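Local coordinates for protein alcohol oxidase (PDB 6F74) that binds FAD and, as a VAO-type flavoprotein, probably oxidises alcohols with molecular oxygen, at residues Asn327-Asp332 / Glu400-Ile405; Thr312-Ala317 / Lys387-Leu392. One frame throughout, in Å; residues are numbered along the deposited sequence.

Contact 1. Residues Asn327-Asp332 / Glu400-Ile405; sequences NKDLLD and EDKLVI
Lys402 and Leu403 lean on the first turn of the helix that starts at Lys328, against Asp329 and Leu330. Lys402 comes first along the second segment. Its side chain crosses that of Asp329 at about a right angle, and the touching is done by methylenes: CD of Lys402 lies 3.8 Å from OD1 of Asp329. The chain then bends at its last two torsions (chi3 146°, chi4 56°). This bend turns the amine away from the helix, so NZ of Lys402 ends 5.7 Å from OD1 of Asp329. That is too far for a salt bridge, though the opposite charges may still attract weakly. Lys402 is exposed, and this side of the contact faces solvent.

Leu403 follows, at the start of the strand, and is buried. It lays both methyls on the helix backbone. CD1 of Leu403 is 3.8 Å from O of Asp329, while CD2 of Leu403 is 3.8 Å from N of Leu330. CD2 of Leu403 also meets CB of Asp329 at 4.0 Å. The leucine side chains touch more loosely, with CB of Leu330 4.4 Å from CD2 of Leu403.

On the helix, Lys328 and Asp332 form a salt bridge one turn apart, and Asp332 forms another with Arg452 of helix 448-458. Leu330 and Leu403 both pack on Ile318 of strand 311-320, and Val404 pairs with Ala319 through backbone hydrogen bonds. The contact therefore sets the start of helix 328-346 beside the start of edge strand 403-412, with strand 311-320 meeting both.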
ATOM      1  N   ASN A 327      10.557   5.021 -29.240  1.00 25.53           N
ATOM      2  CA  ASN A 327      10.980   3.715 -28.724  1.00 24.94           C
ATOM      3  C   ASN A 327      10.048   2.576 -29.148  1.00 24.82           C
ATOM      4  O   ASN A 327       9.664   1.730 -28.344  1.00 24.26           O
ATOM      5  CB  ASN A 327      11.164   3.751 -27.189  1.00 24.27           C
ATOM      6  CG  ASN A 327      12.636   3.786 -26.773  1.00 24.22           C
ATOM      7  OD1 ASN A 327      13.506   3.395 -27.508  1.00 24.52           O
ATOM      8  ND2 ASN A 327      12.887   4.205 -25.561  1.00 23.85           N
ATOM      9  N   LYS A 328       9.737   2.570 -30.435  1.00 25.43           N
ATOM     10  CA  LYS A 328       8.777   1.621 -30.985  1.00 25.49           C
ATOM     11  C   LYS A 328       9.160   0.153 -30.649  1.00 25.02           C
ATOM     12  O   LYS A 328       8.318  -0.571 -30.141  1.00 24.68           O
ATOM     13  CB  LYS A 328       8.613   1.837 -32.474  1.00 26.31           C
ATOM     14  CG  LYS A 328       7.467   1.038 -33.059  1.00 26.50           C
ATOM     15  CD  LYS A 328       7.414   1.144 -34.576  1.00 27.37           C
ATOM     16  CE  LYS A 328       6.472   0.084 -35.148  1.00 27.55           C
ATOM     17  NZ  LYS A 328       6.826  -1.316 -34.721  1.00 27.00           N
ATOM     18  N   ASP A 329      10.422  -0.232 -30.901  1.00 25.06           N
ATOM     19  CA  ASP A 329      10.834  -1.630 -30.699  1.00 24.73           C
ATOM     20  C   ASP A 329      10.816  -2.086 -29.236  1.00 24.03           C
ATOM     21  O   ASP A 329      10.390  -3.189 -28.935  1.00 23.78           O
ATOM     22  CB  ASP A 329      12.248  -1.882 -31.249  1.00 24.97           C
ATOM     23  CG  ASP A 329      12.361  -1.652 -32.741  1.00 25.71           C
ATOM     24  OD1 ASP A 329      11.471  -2.008 -33.530  1.00 26.01           O
ATOM     25  OD2 ASP A 329      13.385  -1.087 -33.113  1.00 26.03           O
ATOM     26  N   LEU A 330      11.286  -1.218 -28.342  1.00 23.79           N
ATOM     27  CA  LEU A 330      11.217  -1.469 -26.901  1.00 23.18           C
ATOM     28  C   LEU A 330       9.807  -1.731 -26.434  1.00 22.93           C
ATOM     29  O   LEU A 330       9.544  -2.658 -25.659  1.00 22.56           O
ATOM     30  CB  LEU A 330      11.794  -0.289 -26.092  1.00 23.06           C
ATOM     31  CG  LEU A 330      11.654  -0.457 -24.561  1.00 22.48           C
ATOM     32  CD1 LEU A 330      12.416  -1.705 -24.095  1.00 22.24           C
ATOM     33  CD2 LEU A 330      12.109   0.771 -23.820  1.00 22.43           C
ATOM     34  N   LEU A 331       8.901  -0.892 -26.872  1.00 23.20           N
ATOM     35  CA  LEU A 331       7.502  -1.001 -26.449  1.00 23.05           C
ATOM     36  C   LEU A 331       6.818  -2.181 -27.111  1.00 23.23           C
ATOM     37  O   LEU A 331       5.954  -2.781 -26.496  1.00 23.00           O
ATOM     38  CB  LEU A 331       6.739   0.310 -26.697  1.00 23.36           C
ATOM     39  CG  LEU A 331       7.150   1.577 -25.926  1.00 23.21           C
ATOM     40  CD1 LEU A 331       6.101   2.675 -25.994  1.00 23.48           C
ATOM     41  CD2 LEU A 331       7.467   1.335 -24.457  1.00 22.57           C
ATOM     42  N   ASP A 332       7.209  -2.544 -28.338  1.00 23.69           N
ATOM     43  CA  ASP A 332       6.702  -3.775 -28.971  1.00 23.89           C
ATOM     44  C   ASP A 332       7.018  -4.975 -28.057  1.00 23.43           C
ATOM     45  O   ASP A 332       6.151  -5.799 -27.780  1.00 23.37           O
ATOM     46  CB  ASP A 332       7.333  -4.019 -30.365  1.00 24.43           C
ATOM     47  CG  ASP A 332       6.846  -3.011 -31.445  1.00 25.07           C
ATOM     48  OD1 ASP A 332       6.016  -2.130 -31.165  1.00 25.12           O
ATOM     49  OD2 ASP A 332       7.298  -3.116 -32.594  1.00 25.57           O
ATOM     50  N   GLU A 400      16.157  -9.901 -30.798  1.00 24.51           N
ATOM     51  CA  GLU A 400      17.613  -9.901 -30.506  1.00 24.58           C
ATOM     52  C   GLU A 400      18.362  -8.939 -31.417  1.00 24.99           C
ATOM     53  O   GLU A 400      19.300  -8.297 -30.976  1.00 25.00           O
ATOM     54  CB  GLU A 400      18.243 -11.298 -30.559  1.00 24.72           C
ATOM     55  CG  GLU A 400      17.554 -12.281 -29.622  1.00 24.41           C
ATOM     56  CD  GLU A 400      18.300 -12.705 -28.349  1.00 24.19           C
ATOM     57  OE1 GLU A 400      19.017 -11.866 -27.702  1.00 24.07           O
ATOM     58  OE2 GLU A 400      18.033 -13.910 -27.945  1.00 24.19           O
ATOM     59  N   ASP A 401      17.912  -8.802 -32.655  1.00 25.38           N
ATOM     60  CA  ASP A 401      18.476  -7.827 -33.584  1.00 25.86           C
ATOM     61  C   ASP A 401      18.136  -6.379 -33.258  1.00 25.79           C
ATOM     62  O   ASP A 401      18.853  -5.496 -33.682  1.00 26.16           O
ATOM     63  CB  ASP A 401      18.032  -8.160 -35.017  1.00 26.36           C
ATOM     64  CG  ASP A 401      18.546  -9.521 -35.469  1.00 26.54           C
ATOM     65  OD1 ASP A 401      19.416 -10.061 -34.736  1.00 26.35           O
ATOM     66  OD2 ASP A 401      18.073 -10.068 -36.501  1.00 26.91           O
ATOM     67  N   LYS A 402      17.050  -6.151 -32.527  1.00 25.38           N
ATOM     68  CA  LYS A 402      16.474  -4.833 -32.290  1.00 25.34           C
ATOM     69  C   LYS A 402      16.760  -4.269 -30.888  1.00 24.88           C
ATOM     70  O   LYS A 402      16.824  -3.053 -30.710  1.00 24.97           O
ATOM     71  CB  LYS A 402      14.957  -4.916 -32.544  1.00 25.30           C
ATOM     72  CG  LYS A 402      14.607  -5.514 -33.918  1.00 25.81           C
ATOM     73  CD  LYS A 402      13.139  -5.378 -34.326  1.00 25.95           C
ATOM     74  CE  LYS A 402      12.947  -5.187 -35.842  1.00 26.70           C
ATOM     75  NZ  LYS A 402      13.549  -6.250 -36.736  1.00 27.02           N
ATOM     76  N   LEU A 403      16.972  -5.156 -29.912  1.00 24.45           N
ATOM     77  CA  LEU A 403      17.175  -4.795 -28.513  1.00 24.01           C
ATOM     78  C   LEU A 403      18.351  -5.536 -27.899  1.00 23.95           C
ATOM     79  O   LEU A 403      18.684  -6.639 -28.325  1.00 24.09           O
ATOM     80  CB  LEU A 403      15.922  -5.113 -27.712  1.00 23.54           C
ATOM     81  CG  LEU A 403      14.595  -4.566 -28.242  1.00 23.61           C
ATOM     82  CD1 LEU A 403      13.409  -5.085 -27.506  1.00 23.21           C
ATOM     83  CD2 LEU A 403      14.559  -3.042 -28.159  1.00 23.72           C
ATOM     84  N   VAL A 404      18.995  -4.911 -26.913  1.00 23.82           N
ATOM     85  CA  VAL A 404      19.985  -5.579 -26.067  1.00 23.74           C
ATOM     86  C   VAL A 404      19.267  -6.203 -24.870  1.00 23.24           C
ATOM     87  O   VAL A 404      18.610  -5.501 -24.098  1.00 22.92           O
ATOM     88  CB  VAL A 404      21.047  -4.595 -25.561  1.00 23.94           C
ATOM     89  CG1 VAL A 404      22.095  -5.321 -24.709  1.00 23.96           C
ATOM     90  CG2 VAL A 404      21.699  -3.843 -26.740  1.00 24.51           C
ATOM     91  N   ILE A 405      19.386  -7.509 -24.711  1.00 23.21           N
ATOM     92  CA  ILE A 405      18.636  -8.270 -23.713  1.00 22.83           C
ATOM     93  C   ILE A 405      19.598  -9.104 -22.871  1.00 22.91           C
ATOM     94  O   ILE A 405      20.396  -9.833 -23.415  1.00 23.24           O
ATOM     95  CB  ILE A 405      17.615  -9.213 -24.381  1.00 22.83           C
ATOM     96  CG1 ILE A 405      16.516  -8.399 -25.053  1.00 22.78           C
ATOM     97  CG2 ILE A 405      16.970 -10.159 -23.360  1.00 22.57           C
ATOM     98  CD1 ILE A 405      15.667  -9.184 -26.030  1.00 22.96           C
TER

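Contact 2. Residues Thr312-Ala317 / Lys387-Leu392; sequences TAHRLA and KAVAPL
Val389 sets its CG2 methyl over one face of the His314 ring, a CH-pi contact. The methyl carbon is 4.1 Å from the ring centroid and only 5° off the ring normal, so it sits almost above the middle. The other branch, CG1 of Val389, lies above the same face but displaced outward past the ring, 3.9 Å from ND1 of His314. Further along, Leu316 and Leu392 reach toward each other tip to tip, their CD2 methyls 4.0 Å apart. In both His314 and Leu316, CG stands anti to the backbone N (chi1 178° for each), which carries the two side chains off the strand toward helix 382-396.

Neighbours outside the pair fix the ring. NE2 of His314 is hydrogen-bonded to OG of Ser407, Phe409 stacks on the ring, and the ring of His373 meets it with planes at about 60°. Met393 touches both His314 and Leu316. Leu392 also packs on Leu337 and Leu344 of helix 328-346.

All four touching residues are buried, and the interface itself is held by dispersion and CH-pi contact. The imidazole's polar needs are met elsewhere, since both ring nitrogens are hydrogen-bonded outside the two segments. This is consistent with a polar ring presenting its face to an aliphatic methyl inside the core.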
ATOM      1  N   THR A 312      14.767 -19.673  -7.070  1.00 24.24           N
ATOM      2  CA  THR A 312      15.631 -19.097  -8.097  1.00 24.01           C
ATOM      3  C   THR A 312      15.028 -17.796  -8.581  1.00 23.29           C
ATOM      4  O   THR A 312      13.853 -17.743  -8.896  1.00 23.04           O
ATOM      5  CB  THR A 312      15.835 -20.063  -9.275  1.00 24.34           C
ATOM      6  OG1 THR A 312      16.348 -21.297  -8.776  1.00 25.07           O
ATOM      7  CG2 THR A 312      16.854 -19.510 -10.264  1.00 24.19           C
ATOM      8  N   ALA A 313      15.863 -16.768  -8.658  1.00 23.05           N
ATOM      9  CA  ALA A 313      15.474 -15.473  -9.176  1.00 22.46           C
ATOM     10  C   ALA A 313      15.962 -15.305 -10.605  1.00 22.42           C
ATOM     11  O   ALA A 313      17.034 -15.784 -10.952  1.00 22.78           O
ATOM     12  CB  ALA A 313      16.059 -14.376  -8.293  1.00 22.28           C
ATOM     13  N   HIS A 314      15.169 -14.606 -11.406  1.00 22.02           N
ATOM     14  CA  HIS A 314      15.478 -14.310 -12.792  1.00 21.97           C
ATOM     15  C   HIS A 314      15.585 -12.812 -12.968  1.00 21.59           C
ATOM     16  O   HIS A 314      14.614 -12.114 -12.768  1.00 21.25           O
ATOM     17  CB  HIS A 314      14.350 -14.816 -13.697  1.00 21.94           C
ATOM     18  CG  HIS A 314      14.557 -14.526 -15.149  1.00 21.94           C
ATOM     19  ND1 HIS A 314      13.595 -13.936 -15.932  1.00 21.70           N
ATOM     20  CD2 HIS A 314      15.606 -14.781 -15.970  1.00 22.20           C
ATOM     21  CE1 HIS A 314      14.051 -13.825 -17.171  1.00 21.83           C
ATOM     22  NE2 HIS A 314      15.271 -14.326 -17.218  1.00 22.12           N
ATOM     23  N   ARG A 315      16.762 -12.327 -13.328  1.00 21.72           N
ATOM     24  CA  ARG A 315      16.948 -10.908 -13.601  1.00 21.47           C
ATOM     25  C   ARG A 315      16.958 -10.664 -15.105  1.00 21.50           C
ATOM     26  O   ARG A 315      17.807 -11.189 -15.810  1.00 21.83           O
ATOM     27  CB  ARG A 315      18.216 -10.398 -12.915  1.00 21.66           C
ATOM     28  CG  ARG A 315      18.091 -10.358 -11.375  1.00 21.61           C
ATOM     29  CD  ARG A 315      17.309  -9.125 -10.877  1.00 21.19           C
ATOM     30  NE  ARG A 315      17.440  -8.962  -9.406  1.00 21.21           N
ATOM     31  CZ  ARG A 315      18.242  -8.073  -8.785  1.00 21.30           C
ATOM     32  NH1 ARG A 315      19.022  -7.195  -9.454  1.00 21.39           N
ATOM     33  NH2 ARG A 315      18.256  -8.001  -7.448  1.00 21.35           N
ATOM     34  N   LEU A 316      16.019  -9.872 -15.592  1.00 21.22           N
ATOM     35  CA  LEU A 316      15.909  -9.603 -17.030  1.00 21.30           C
ATOM     36  C   LEU A 316      16.048  -8.123 -17.260  1.00 21.18           C
ATOM     37  O   LEU A 316      15.468  -7.355 -16.532  1.00 20.91           O
ATOM     38  CB  LEU A 316      14.544 -10.051 -17.584  1.00 21.21           C
ATOM     39  CG  LEU A 316      14.254  -9.787 -19.087  1.00 21.35           C
ATOM     40  CD1 LEU A 316      15.106 -10.677 -19.986  1.00 21.72           C
ATOM     41  CD2 LEU A 316      12.784 -10.017 -19.382  1.00 21.26           C
ATOM     42  N   ALA A 317      16.770  -7.733 -18.294  1.00 21.43           N
ATOM     43  CA  ALA A 317      16.879  -6.344 -18.665  1.00 21.43           C
ATOM     44  C   ALA A 317      16.879  -6.211 -20.177  1.00 21.69           C
ATOM     45  O   ALA A 317      17.521  -6.996 -20.883  1.00 21.98           O
ATOM     46  CB  ALA A 317      18.135  -5.726 -18.079  1.00 21.60           C
ATOM     47  N   LYS A 387      12.954 -23.248 -17.424  1.00 25.07           N
ATOM     48  CA  LYS A 387      11.776 -23.749 -18.146  1.00 25.28           C
ATOM     49  C   LYS A 387      10.581 -22.847 -17.875  1.00 24.83           C
ATOM     50  O   LYS A 387       9.808 -22.543 -18.792  1.00 24.76           O
ATOM     51  CB  LYS A 387      11.434 -25.172 -17.743  1.00 25.97           C
ATOM     52  CG  LYS A 387      12.449 -26.194 -18.182  1.00 26.52           C
ATOM     53  CD  LYS A 387      11.987 -27.620 -17.999  1.00 27.30           C
ATOM     54  CE  LYS A 387      13.102 -28.531 -18.496  1.00 27.84           C
ATOM     55  NZ  LYS A 387      12.867 -29.947 -18.174  1.00 28.68           N
ATOM     56  N   ALA A 388      10.463 -22.399 -16.624  1.00 24.58           N
ATOM     57  CA  ALA A 388       9.332 -21.587 -16.199  1.00 24.20           C
ATOM     58  C   ALA A 388       9.233 -20.250 -16.951  1.00 23.66           C
ATOM     59  O   ALA A 388       8.129 -19.835 -17.299  1.00 23.54           O
ATOM     60  CB  ALA A 388       9.350 -21.360 -14.695  1.00 24.06           C
ATOM     61  N   VAL A 389      10.380 -19.634 -17.245  1.00 23.43           N
ATOM     62  CA  VAL A 389      10.417 -18.343 -17.957  1.00 23.00           C
ATOM     63  C   VAL A 389      10.660 -18.502 -19.456  1.00 23.21           C
ATOM     64  O   VAL A 389      10.728 -17.515 -20.177  1.00 22.97           O
ATOM     65  CB  VAL A 389      11.448 -17.336 -17.359  1.00 22.63           C
ATOM     66  CG1 VAL A 389      11.093 -16.988 -15.932  1.00 22.40           C
ATOM     67  CG2 VAL A 389      12.910 -17.830 -17.456  1.00 22.89           C
ATOM     68  N   ALA A 390      10.762 -19.741 -19.924  1.00 23.70           N
ATOM     69  CA  ALA A 390      11.025 -20.020 -21.314  1.00 23.97           C
ATOM     70  C   ALA A 390       9.997 -19.388 -22.232  1.00 23.89           C
ATOM     71  O   ALA A 390      10.399 -18.788 -23.218  1.00 23.84           O
ATOM     72  CB  ALA A 390      11.158 -21.518 -21.569  1.00 24.57           C
ATOM     73  N   PRO A 391       8.679 -19.475 -21.908  1.00 23.93           N
ATOM     74  CA  PRO A 391       7.727 -18.860 -22.831  1.00 23.94           C
ATOM     75  C   PRO A 391       8.045 -17.382 -23.123  1.00 23.50           C
ATOM     76  O   PRO A 391       7.915 -16.949 -24.271  1.00 23.63           O
ATOM     77  CB  PRO A 391       6.385 -19.018 -22.106  1.00 23.99           C
ATOM     78  CG  PRO A 391       6.584 -20.211 -21.227  1.00 24.26           C
ATOM     79  CD  PRO A 391       7.984 -20.029 -20.732  1.00 24.00           C
ATOM     80  N   LEU A 392       8.514 -16.661 -22.106  1.00 23.07           N
ATOM     81  CA  LEU A 392       8.981 -15.276 -22.276  1.00 22.71           C
ATOM     82  C   LEU A 392      10.291 -15.137 -23.051  1.00 22.80           C
ATOM     83  O   LEU A 392      10.357 -14.333 -23.972  1.00 22.82           O
ATOM     84  CB  LEU A 392       9.129 -14.553 -20.923  1.00 22.27           C
ATOM     85  CG  LEU A 392       9.583 -13.081 -21.015  1.00 21.94           C
ATOM     86  CD1 LEU A 392       8.728 -12.212 -21.916  1.00 21.97           C
ATOM     87  CD2 LEU A 392       9.641 -12.522 -19.610  1.00 21.57           C
TER

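Overall arrangement
Contacts 1 and 2 have centres 18 Å apart and share one antiparallel sheet, in which strands 311-320 and 403-412 are neighbours. The segments alternate along the chain: 312-317, 327-332, 387-392, 400-405. Strand 311-320 leads into helix 328-346, and helix 382-396 leads into strand 403-412. Each contact thus joins a strand of one pair to the helix of the other, so the two units interlock, with partner segments about 70 residues apart in sequence. The contacts meet directly where CG2 of Ile405 lies 3.9 Å from CD1 of Leu316. Together they pack helices against the seven-stranded sheet, away from the FAD-binding residues. They belong to the architecture and probably take no direct part in holding the flavin.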